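Side-chain contacts in ABC transporter substrate-binding protein (Bradyrhizobium japonicum, PDB 4I1D), which probably binds small solutes in the periplasm for uptake by an ABC importer, and holds D-malate in its pocket in this crystal: residues A[47-50]-A[55-58]; A[233-238]-A[243-248]; A[12-17]-A[59-64]; A[249-252]-A[256-259]. All coordinates share one frame; numbering follows the deposited sequence.

How the interactions relate
Along the chain from the N terminus, helix 12-30 opens interaction 3, which closes at strand 59-63 and so encloses some forty residues. Within that span lies interaction 1, a short closure between helix 43-51 and the loop leading into strand 59-63. Interactions 2 and 4 come later, in series, and cross neither of these. Interaction 2 folds helix 242-252 back on the end of strand 219-235, and interaction 4 joins the same helix to helix 255-260. Strands 59-63 and 219-235 are antiparallel neighbours, with C234 O meeting V60 N, and just beyond them D58 O meets L236 N, which ties interaction 1 to interaction 2. L249 reaches L233, I235 and V59, connecting interactions 2, 3 and 4.

Interaction 1 (A[47-50]-A[55-58]); sequences KTQV and PIWD. With SO4 (sulfate ion), chain L; SO4 (sulfate ion), chain I; SO4 (sulfate ion), chain B.
Q49 reaches W57 because its CG stands anti to the carbonyl carbon (chi1 -71°) and the chain beyond runs extended, carrying the amide off helix 43-51 to the backbone of 55-58. W57 likewise turns its CG anti to its own carbonyl carbon, which sets one indole face against that amide. The two ends of the amide then do different work. Q49 OE1 accepts a nearly straight bond from W57 N (3.0 Å, N-H...O 162°), in the carbonyl plane and on a lone pair. A second, weak bond comes from I56 N, which also has a weak bond to Q192 of a second subunit. Q49 NE2 sits over the centre of one indole face, 3.1 Å from W57 CD2, with amide and ring planes 53° apart. Both segments lie on the connection from strand 33-38 to strand 59-63, a beta-alpha-beta crossover that carries helix 43-51; the two strands run parallel to strand 4-9, one on either side of it, in the order usual for the type II periplasmic binding protein fold. Replacing W57 by an alanine would probably leave Q49 NE2 without the ring face it lies on and D37, the partner of W57 NE1, without its mate. I56 CG1 lies 3.5 Å from Q49 NE2, where the side chains cross at about a right angle, and P55 CB packs 3.8 Å from Q49 OE1. On another side of the helix, K47 NZ binds O2 of one sulfate at 2.7 Å and O1 of the same ion at 2.8 Å, and a second sulfate lies close by.

Interaction 2 (A[233-238]-A[243-248]); sequences LCILKG and ETAVKF
Apolar packing carries this contact, with I235 supplying most of the strand's share. Its CG1 lies anti to the carbonyl carbon (chi1 -60°) and CD1 continues in an extended line, so the methyl at the end of the branch does the touching. I235 CD1 comes 4.1 Å from A245 CB, and it meets V246 CG2 at 4.0 Å, where the two side chains cross at about a right angle. The same methyl also lies against the backbone, 4.0 Å from A245 C, so it rests on the peptide that links A245 to V246. Two residues earlier in the strand, and further along the antiparallel helix, L233 CD1 approaches F248 CE1 obliquely at 4.3 Å. The F248 ring has another neighbour in F7, whose ring it meets with the planes about 70° apart, and L233 also touches F7 from strand 4-9.

No hydrogen bond joins strand to helix: the helix bonds within itself, as in F248 N to T244 O at 2.9 Å, and the strand pairs with its sheet neighbours, C234 with V60 and L233 with V100. Strand 233-235 and helix 243-248 run nearly antiparallel (166°) with axes 9.4 Å apart at closest approach, a helix laid back over the sheet of its alpha/beta lobe. L249, one turn on from A245, also touches L233 and I235.

The direct contact between helix and strand is apolar, so their relative setting probably depends largely on how the methyls and the ring fit, with no polar pair to fix it.

Interaction 3 (A[12-17]-A[59-64]); sequences GAYQAA and VVDTPT
Y14 and D61 approach from opposite directions, the phenol reaching out from helix 12-30 and the carboxylate from strand 59-63, and they meet through a single hydrogen bond. Y14 OH gives its proton to D61 OD2 at 2.6 Å. The hydroxyl comes in on the syn side of that oxygen, 23° out of the carboxylate plane. From the ring's side, D61 OD2 lies at the edge, near the ring plane, and also stands 3.3 Å from Y14 CE2. Ring and carboxylate planes are 59° apart, so the groups meet steeply turned rather than stacked. The direct reach of the tyrosine follows from a CG placed anti to the backbone N (chi1 172°), which carries the ring away from the helix toward the strand. In this periplasmic binding protein fold, strand 4-9 leads into helix 12-30 and pairs in parallel with strand 59-63, so the bond joins the first helix to strand 59-63, the parallel neighbour of the strand that precedes that helix. The side chain of Y14 is about 7 Å from the bound D-malate and about 8 Å from that of R208, a malate-binding residue. A phenylalanine in place of Y14 would probably leave D61 OD2 without this donor and the ring less firmly fixed in its tilt. D61 OD2 also bonds S9 OG, and its other oxygen, D61 OD1, bonds T231 OG1.

Interaction 4 (A[249-252]-A[256-259]); sequences LNEA and VHQA
The backbones of E251-A252 and H257-Q258 face each other across the short turn that joins helix 242-252 to helix 255-260, with A252 CA and H257 CA 6.8 Å apart. This junction of two consecutive helices is fastened by two side chains of the second helix, which bond carbonyls in the last turn of the first. H257 ND1 donates to E251 O (2.9 Å, N-H...O 156°); the oxygen lies close to the imidazole plane, while the donor is tilted out of the carbonyl plane. The next residue does likewise: Q258 NE2 donates to A252 O at 3.0 Å, again tilted from the carbonyl plane. The glutamine manages this because its chain is bent at chi2, which also places CG 3.4 Å from A252 O. Q258 has partners beyond the junction, its NE2 on Y102 O and its OE1 on N271 N, and thus connects the turn to strand 100-112. In the turn itself, D254 OD2 accepts a bond from H257 N. The E251 chain, bent as well, brings its carboxylate round to the imidazole with the two planes 79° apart, and there E251 OE1 lies 3.1 Å from H257 CE1.

Interaction 1 (A[47-50]-A[55-58])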
loop_
_atom_site.group_PDB
_atom_site.type_symbol
_atom_site.label_atom_id
_atom_site.label_comp_id
_atom_site.label_asym_id
_atom_site.label_seq_id
_atom_site.Cartn_x
_atom_site.Cartn_y
_atom_site.Cartn_z
ATOM N N LYS A 47 23.952 -2.036 17.640
ATOM C CA LYS A 47 22.983 -3.014 18.118
ATOM C C LYS A 47 23.172 -4.330 17.376
ATOM O O LYS A 47 23.208 -5.403 17.980
ATOM C CB LYS A 47 21.545 -2.524 17.932
ATOM C CG LYS A 47 21.150 -1.361 18.820
ATOM C CD LYS A 47 19.644 -1.175 18.790
ATOM C CE LYS A 47 19.211 0.007 19.629
ATOM N NZ LYS A 47 17.730 0.036 19.773
ATOM N N THR A 48 23.285 -4.243 16.057
ATOM C CA THR A 48 23.375 -5.442 15.246
ATOM C C THR A 48 24.691 -6.153 15.531
ATOM O O THR A 48 24.724 -7.369 15.726
ATOM C CB THR A 48 23.274 -5.112 13.755
ATOM O OG1 THR A 48 21.959 -4.616 13.475
ATOM C CG2 THR A 48 23.534 -6.351 12.917
ATOM N N GLN A 49 25.765 -5.376 15.576
ATOM C CA GLN A 49 27.103 -5.916 15.798
ATOM C C GLN A 49 27.200 -6.619 17.146
ATOM O O GLN A 49 27.622 -7.775 17.229
ATOM C CB GLN A 49 28.157 -4.808 15.715
ATOM C CG GLN A 49 28.390 -4.260 14.312
ATOM C CD GLN A 49 29.716 -3.527 14.201
ATOM O OE1 GLN A 49 30.632 -3.766 14.986
ATOM N NE2 GLN A 49 29.827 -2.635 13.221
ATOM N N VAL A 50 26.799 -5.919 18.201
ATOM C CA VAL A 50 26.893 -6.471 19.546
ATOM C C VAL A 50 25.935 -7.649 19.710
ATOM O O VAL A 50 26.273 -8.649 20.335
ATOM C CB VAL A 50 26.655 -5.393 20.602
ATOM C CG1 VAL A 50 26.492 -6.013 21.988
ATOM C CG2 VAL A 50 27.806 -4.379 20.569
ATOM N N PRO A 55 31.332 -8.327 17.116
ATOM C CA PRO A 55 31.427 -6.967 16.572
ATOM C C PRO A 55 32.695 -6.784 15.740
ATOM O O PRO A 55 33.733 -7.333 16.109
ATOM C CB PRO A 55 31.541 -6.096 17.823
ATOM C CG PRO A 55 31.141 -6.981 18.978
ATOM C CD PRO A 55 31.467 -8.360 18.582
ATOM N N ILE A 56 32.625 -6.026 14.649
ATOM C CA ILE A 56 33.845 -5.658 13.922
ATOM C C ILE A 56 34.462 -4.356 14.458
ATOM O O ILE A 56 35.651 -4.126 14.280
ATOM C CB ILE A 56 33.625 -5.518 12.392
ATOM C CG1 ILE A 56 32.551 -4.469 12.093
ATOM C CG2 ILE A 56 33.264 -6.857 11.764
ATOM C CD1 ILE A 56 32.246 -4.327 10.619
ATOM N N TRP A 57 33.659 -3.511 15.111
ATOM C CA TRP A 57 34.166 -2.248 15.673
ATOM C C TRP A 57 34.605 -2.423 17.123
ATOM O O TRP A 57 34.008 -3.214 17.860
ATOM C CB TRP A 57 33.089 -1.162 15.623
ATOM C CG TRP A 57 32.695 -0.725 14.247
ATOM C CD1 TRP A 57 33.424 -0.858 13.091
ATOM C CD2 TRP A 57 31.468 -0.090 13.878
ATOM N NE1 TRP A 57 32.722 -0.335 12.030
ATOM C CE2 TRP A 57 31.516 0.137 12.485
ATOM C CE3 TRP A 57 30.330 0.310 14.591
ATOM C CZ2 TRP A 57 30.472 0.753 11.792
ATOM C CZ3 TRP A 57 29.295 0.911 13.900
ATOM C CH2 TRP A 57 29.373 1.128 12.515
ATOM N N ASP A 58 35.632 -1.683 17.537
ATOM C CA ASP A 58 36.076 -1.700 18.940
ATOM C C ASP A 58 35.637 -0.441 19.681
ATOM O O ASP A 58 34.931 -0.494 20.698
ATOM C CB ASP A 58 37.600 -1.825 19.028
ATOM C CG ASP A 58 38.114 -3.164 18.499
ATOM O OD1 ASP A 58 37.784 -4.205 19.107
ATOM O OD2 ASP A 58 38.857 -3.181 17.488
HETATM S S SO4 L . 15.663 -1.609 17.432
HETATM O O1 SO4 L . 16.807 -1.364 16.526
HETATM O O2 SO4 L . 15.632 -3.038 17.814
HETATM O O3 SO4 L . 15.809 -0.778 18.648
HETATM O O4 SO4 L . 14.404 -1.257 16.740
HETATM S S SO4 I . 16.219 2.757 21.028
HETATM O O1 SO4 I . 16.812 2.731 19.693
HETATM O O2 SO4 I . 16.349 1.444 21.661
HETATM O O3 SO4 I . 16.907 3.763 21.839
HETATM O O4 SO4 I . 14.802 3.096 20.910
HETATM S S SO4 B . 22.416 -2.550 9.929
HETATM O O1 SO4 B . 23.398 -2.865 10.963
HETATM O O2 SO4 B . 21.517 -3.689 9.740
HETATM O O3 SO4 B . 21.635 -1.383 10.330
HETATM O O4 SO4 B . 23.110 -2.254 8.678
#

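Interaction 2 (A[233-238]-A[243-248])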
loop_
_atom_site.group_PDB
_atom_site.type_symbol
_atom_site.label_atom_id
_atom_site.label_comp_id
_atom_site.label_asym_id
_atom_site.label_seq_id
_atom_site.Cartn_x
_atom_site.Cartn_y
_atom_site.Cartn_z
ATOM N N LEU A 233 33.914 8.651 23.939
ATOM C CA LEU A 233 34.412 7.374 23.454
ATOM C C LEU A 233 33.865 6.264 24.341
ATOM O O LEU A 233 33.790 6.423 25.563
ATOM C CB LEU A 233 35.931 7.356 23.501
ATOM C CG LEU A 233 36.658 8.468 22.747
ATOM C CD1 LEU A 233 38.145 8.193 22.778
ATOM C CD2 LEU A 233 36.164 8.547 21.309
ATOM N N CYS A 234 33.483 5.153 23.715
ATOM C CA CYS A 234 33.023 3.956 24.417
ATOM C C CYS A 234 33.479 2.747 23.616
ATOM O O CYS A 234 33.887 2.881 22.464
ATOM C CB CYS A 234 31.504 3.940 24.536
ATOM S SG CYS A 234 30.675 4.090 22.923
ATOM N N ILE A 235 33.399 1.570 24.228
ATOM C CA ILE A 235 33.941 0.353 23.652
ATOM C C ILE A 235 32.809 -0.634 23.529
ATOM O O ILE A 235 32.042 -0.807 24.476
ATOM C CB ILE A 235 35.021 -0.245 24.572
ATOM C CG1 ILE A 235 36.168 0.748 24.761
ATOM C CG2 ILE A 235 35.518 -1.586 24.038
ATOM C CD1 ILE A 235 37.221 0.279 25.762
ATOM N N LEU A 236 32.689 -1.282 22.374
ATOM C CA LEU A 236 31.584 -2.217 22.168
ATOM C C LEU A 236 31.702 -3.415 23.089
ATOM O O LEU A 236 32.798 -3.922 23.328
ATOM C CB LEU A 236 31.474 -2.669 20.707
ATOM C CG LEU A 236 30.725 -1.702 19.782
ATOM C CD1 LEU A 236 31.597 -0.531 19.469
ATOM C CD2 LEU A 236 30.290 -2.379 18.496
ATOM N N LYS A 237 30.571 -3.851 23.630
ATOM C CA LYS A 237 30.535 -5.096 24.382
ATOM C C LYS A 237 30.940 -6.232 23.434
ATOM O O LYS A 237 30.364 -6.386 22.358
ATOM C CB LYS A 237 29.130 -5.331 24.938
ATOM C CG LYS A 237 29.086 -6.153 26.214
ATOM C CD LYS A 237 29.748 -5.409 27.363
ATOM C CE LYS A 237 29.598 -6.168 28.672
ATOM N NZ LYS A 237 28.167 -6.304 29.073
ATOM N N GLY A 238 31.942 -7.013 23.818
ATOM C CA GLY A 238 32.413 -8.095 22.969
ATOM C C GLY A 238 33.399 -7.654 21.895
ATOM O O GLY A 238 33.669 -8.391 20.945
ATOM N N GLU A 243 41.261 -5.232 25.197
ATOM C CA GLU A 243 42.443 -4.800 25.950
ATOM C C GLU A 243 43.199 -3.660 25.271
ATOM O O GLU A 243 43.504 -2.652 25.904
ATOM C CB GLU A 243 43.391 -5.973 26.235
ATOM C CG GLU A 243 43.246 -6.554 27.639
ATOM N N THR A 244 43.502 -3.820 23.986
ATOM C CA THR A 244 44.123 -2.739 23.230
ATOM C C THR A 244 43.231 -1.493 23.258
ATOM O O THR A 244 43.712 -0.367 23.404
ATOM C CB THR A 244 44.366 -3.140 21.772
ATOM O OG1 THR A 244 45.081 -4.379 21.732
ATOM C CG2 THR A 244 45.170 -2.066 21.049
ATOM N N ALA A 245 41.926 -1.699 23.139
ATOM C CA ALA A 245 41.013 -0.571 23.086
ATOM C C ALA A 245 41.026 0.212 24.394
ATOM O O ALA A 245 40.889 1.438 24.393
ATOM C CB ALA A 245 39.603 -1.031 22.742
ATOM N N VAL A 246 41.181 -0.494 25.511
ATOM C CA VAL A 246 41.233 0.181 26.802
ATOM C C VAL A 246 42.472 1.071 26.842
ATOM O O VAL A 246 42.403 2.228 27.261
ATOM C CB VAL A 246 41.230 -0.814 27.988
ATOM C CG1 VAL A 246 41.352 -0.069 29.314
ATOM C CG2 VAL A 246 39.955 -1.658 27.968
ATOM N N LYS A 247 43.592 0.534 26.370
ATOM C CA LYS A 247 44.843 1.290 26.300
ATOM C C LYS A 247 44.728 2.527 25.410
ATOM O O LYS A 247 45.238 3.593 25.755
ATOM C CB LYS A 247 45.992 0.396 25.826
ATOM C CG LYS A 247 46.338 -0.719 26.796
ATOM C CD LYS A 247 47.357 -1.678 26.190
ATOM C CE LYS A 247 47.758 -2.772 27.177
ATOM N NZ LYS A 247 48.531 -3.867 26.519
ATOM N N PHE A 248 44.058 2.386 24.271
ATOM C CA PHE A 248 43.869 3.519 23.374
ATOM C C PHE A 248 43.038 4.619 24.030
ATOM O O PHE A 248 43.313 5.805 23.865
ATOM C CB PHE A 248 43.197 3.085 22.073
ATOM C CG PHE A 248 42.610 4.226 21.302
ATOM C CD1 PHE A 248 41.244 4.467 21.326
ATOM C CD2 PHE A 248 43.427 5.083 20.583
ATOM C CE1 PHE A 248 40.699 5.525 20.622
ATOM C CE2 PHE A 248 42.887 6.145 19.882
ATOM C CZ PHE A 248 41.520 6.369 19.904
#

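Interaction 3 (A[12-17]-A[59-64])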
loop_
_atom_site.group_PDB
_atom_site.type_symbol
_atom_site.label_atom_id
_atom_site.label_comp_id
_atom_site.label_asym_id
_atom_site.label_seq_id
_atom_site.Cartn_x
_atom_site.Cartn_y
_atom_site.Cartn_z
ATOM N N GLY A 12 34.914 13.086 7.592
ATOM C CA GLY A 12 35.015 14.480 7.183
ATOM C C GLY A 12 36.151 15.242 7.849
ATOM O O GLY A 12 37.135 14.630 8.287
ATOM N N ALA A 13 36.023 16.571 7.919
ATOM C CA ALA A 13 37.088 17.393 8.499
ATOM C C ALA A 13 37.332 16.996 9.950
ATOM O O ALA A 13 38.475 16.950 10.416
ATOM C CB ALA A 13 36.749 18.865 8.403
ATOM N N TYR A 14 36.243 16.706 10.657
ATOM C CA TYR A 14 36.308 16.295 12.058
ATOM C C TYR A 14 37.195 15.063 12.272
ATOM O O TYR A 14 38.106 15.096 13.093
ATOM C CB TYR A 14 34.898 16.065 12.609
ATOM C CG TYR A 14 34.828 15.458 13.998
ATOM C CD1 TYR A 14 35.609 15.940 15.042
ATOM C CD2 TYR A 14 33.952 14.414 14.265
ATOM C CE1 TYR A 14 35.526 15.382 16.308
ATOM C CE2 TYR A 14 33.856 13.860 15.515
ATOM C CZ TYR A 14 34.643 14.335 16.538
ATOM O OH TYR A 14 34.542 13.747 17.788
ATOM N N GLN A 15 36.948 13.980 11.538
ATOM C CA GLN A 15 37.760 12.771 11.727
ATOM C C GLN A 15 39.195 12.970 11.233
ATOM O O GLN A 15 40.128 12.362 11.757
ATOM C CB GLN A 15 37.118 11.548 11.059
ATOM C CG GLN A 15 37.761 10.214 11.440
ATOM C CD GLN A 15 36.802 9.023 11.303
ATOM O OE1 GLN A 15 35.582 9.183 11.329
ATOM N NE2 GLN A 15 37.361 7.826 11.164
ATOM N N ALA A 16 39.382 13.806 10.215
ATOM C CA ALA A 16 40.744 14.057 9.742
ATOM C C ALA A 16 41.539 14.779 10.841
ATOM O O ALA A 16 42.727 14.525 11.044
ATOM C CB ALA A 16 40.738 14.872 8.461
ATOM N N ALA A 17 40.865 15.674 11.552
ATOM C CA ALA A 17 41.506 16.443 12.616
ATOM C C ALA A 17 41.869 15.534 13.783
ATOM O O ALA A 17 42.918 15.702 14.400
ATOM C CB ALA A 17 40.595 17.565 13.081
ATOM N N VAL A 59 36.069 0.697 19.160
ATOM C CA VAL A 59 35.865 1.963 19.828
ATOM C C VAL A 59 35.023 2.876 18.950
ATOM O O VAL A 59 35.306 3.047 17.767
ATOM C CB VAL A 59 37.202 2.643 20.157
ATOM C CG1 VAL A 59 36.965 3.995 20.797
ATOM C CG2 VAL A 59 38.042 1.749 21.070
ATOM N N VAL A 60 33.988 3.451 19.548
ATOM C CA VAL A 60 33.084 4.353 18.857
ATOM C C VAL A 60 33.056 5.724 19.522
ATOM O O VAL A 60 32.971 5.836 20.743
ATOM C CB VAL A 60 31.660 3.777 18.814
ATOM C CG1 VAL A 60 30.689 4.797 18.257
ATOM C CG2 VAL A 60 31.651 2.505 17.969
ATOM N N ASP A 61 33.159 6.757 18.699
ATOM C CA ASP A 61 33.040 8.137 19.137
ATOM C C ASP A 61 31.633 8.610 18.785
ATOM O O ASP A 61 31.281 8.673 17.611
ATOM C CB ASP A 61 34.068 8.992 18.404
ATOM C CG ASP A 61 33.791 10.471 18.528
ATOM O OD1 ASP A 61 33.420 10.904 19.642
ATOM O OD2 ASP A 61 33.945 11.196 17.517
ATOM N N THR A 62 30.828 8.940 19.794
ATOM C CA THR A 62 29.418 9.238 19.554
ATOM C C THR A 62 28.852 10.255 20.560
ATOM O O THR A 62 29.380 10.390 21.668
ATOM C CB THR A 62 28.606 7.921 19.606
ATOM O OG1 THR A 62 27.286 8.128 19.087
ATOM C CG2 THR A 62 28.522 7.407 21.038
ATOM N N PRO A 63 27.779 10.983 20.181
ATOM C CA PRO A 63 27.146 11.869 21.163
ATOM C C PRO A 63 26.914 11.168 22.495
ATOM O O PRO A 63 26.435 10.041 22.561
ATOM C CB PRO A 63 25.818 12.241 20.492
ATOM C CG PRO A 63 26.185 12.268 19.033
ATOM C CD PRO A 63 27.137 11.099 18.857
ATOM N N THR A 64 27.269 11.871 23.554
ATOM C CA THR A 64 27.388 11.305 24.882
ATOM C C THR A 64 26.100 10.624 25.366
ATOM O O THR A 64 26.146 9.614 26.066
ATOM C CB THR A 64 27.843 12.414 25.849
ATOM O OG1 THR A 64 29.088 12.943 25.378
ATOM C CG2 THR A 64 28.018 11.895 27.248
#

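Interaction 4 (A[249-252]-A[256-259])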
loop_
_atom_site.group_PDB
_atom_site.type_symbol
_atom_site.label_atom_id
_atom_site.label_comp_id
_atom_site.label_asym_id
_atom_site.label_seq_id
_atom_site.Cartn_x
_atom_site.Cartn_y
_atom_site.Cartn_z
ATOM N N LEU A 249 42.015 4.219 24.767
ATOM C CA LEU A 249 41.141 5.178 25.425
ATOM C C LEU A 249 41.965 6.079 26.326
ATOM O O LEU A 249 41.721 7.277 26.425
ATOM C CB LEU A 249 40.081 4.457 26.256
ATOM C CG LEU A 249 38.646 4.761 25.849
ATOM C CD1 LEU A 249 38.442 4.413 24.385
ATOM C CD2 LEU A 249 37.667 4.004 26.733
ATOM N N ASN A 250 42.955 5.493 26.981
ATOM C CA ASN A 250 43.784 6.263 27.879
ATOM C C ASN A 250 44.644 7.294 27.139
ATOM O O ASN A 250 44.771 8.435 27.587
ATOM C CB ASN A 250 44.639 5.341 28.740
ATOM C CG ASN A 250 45.444 6.101 29.749
ATOM O OD1 ASN A 250 44.885 6.747 30.636
ATOM N ND2 ASN A 250 46.765 6.042 29.624
ATOM N N GLU A 251 45.225 6.894 26.008
ATOM C CA GLU A 251 45.949 7.839 25.159
ATOM C C GLU A 251 45.033 8.886 24.503
ATOM O O GLU A 251 45.460 10.006 24.228
ATOM C CB GLU A 251 46.763 7.111 24.084
ATOM C CG GLU A 251 48.049 6.466 24.597
ATOM C CD GLU A 251 48.919 7.441 25.381
ATOM O OE1 GLU A 251 49.395 8.434 24.783
ATOM O OE2 GLU A 251 49.115 7.221 26.600
ATOM N N ALA A 252 43.781 8.520 24.244
ATOM C CA ALA A 252 42.880 9.404 23.518
ATOM C C ALA A 252 42.477 10.611 24.357
ATOM O O ALA A 252 42.176 11.673 23.810
ATOM C CB ALA A 252 41.638 8.645 23.051
ATOM N N VAL A 256 47.796 16.331 26.418
ATOM C CA VAL A 256 48.505 16.857 25.257
ATOM C C VAL A 256 47.811 16.514 23.940
ATOM O O VAL A 256 47.566 17.394 23.117
ATOM C CB VAL A 256 49.960 16.356 25.207
ATOM C CG1 VAL A 256 50.662 16.893 23.971
ATOM C CG2 VAL A 256 50.703 16.767 26.469
ATOM N N HIS A 257 47.502 15.237 23.741
ATOM C CA HIS A 257 46.834 14.813 22.512
ATOM C C HIS A 257 45.540 15.601 22.359
ATOM O O HIS A 257 45.220 16.109 21.284
ATOM C CB HIS A 257 46.535 13.312 22.536
ATOM C CG HIS A 257 47.759 12.450 22.497
ATOM N ND1 HIS A 257 47.731 11.103 22.794
ATOM C CD2 HIS A 257 49.048 12.742 22.198
ATOM C CE1 HIS A 257 48.949 10.605 22.679
ATOM N NE2 HIS A 257 49.766 11.577 22.316
ATOM N N GLN A 258 44.811 15.702 23.462
ATOM C CA GLN A 258 43.562 16.435 23.517
ATOM C C GLN A 258 43.743 17.924 23.226
ATOM O O GLN A 258 42.976 18.505 22.468
ATOM C CB GLN A 258 42.918 16.233 24.889
ATOM C CG GLN A 258 42.203 14.892 25.035
ATOM C CD GLN A 258 40.763 14.973 24.579
ATOM O OE1 GLN A 258 40.038 15.891 24.967
ATOM N NE2 GLN A 258 40.340 14.023 23.742
ATOM N N ALA A 259 44.751 18.544 23.833
ATOM C CA ALA A 259 45.014 19.956 23.599
ATOM C C ALA A 259 45.357 20.204 22.129
ATOM O O ALA A 259 45.228 21.322 21.635
ATOM C CB ALA A 259 46.145 20.487 24.534
#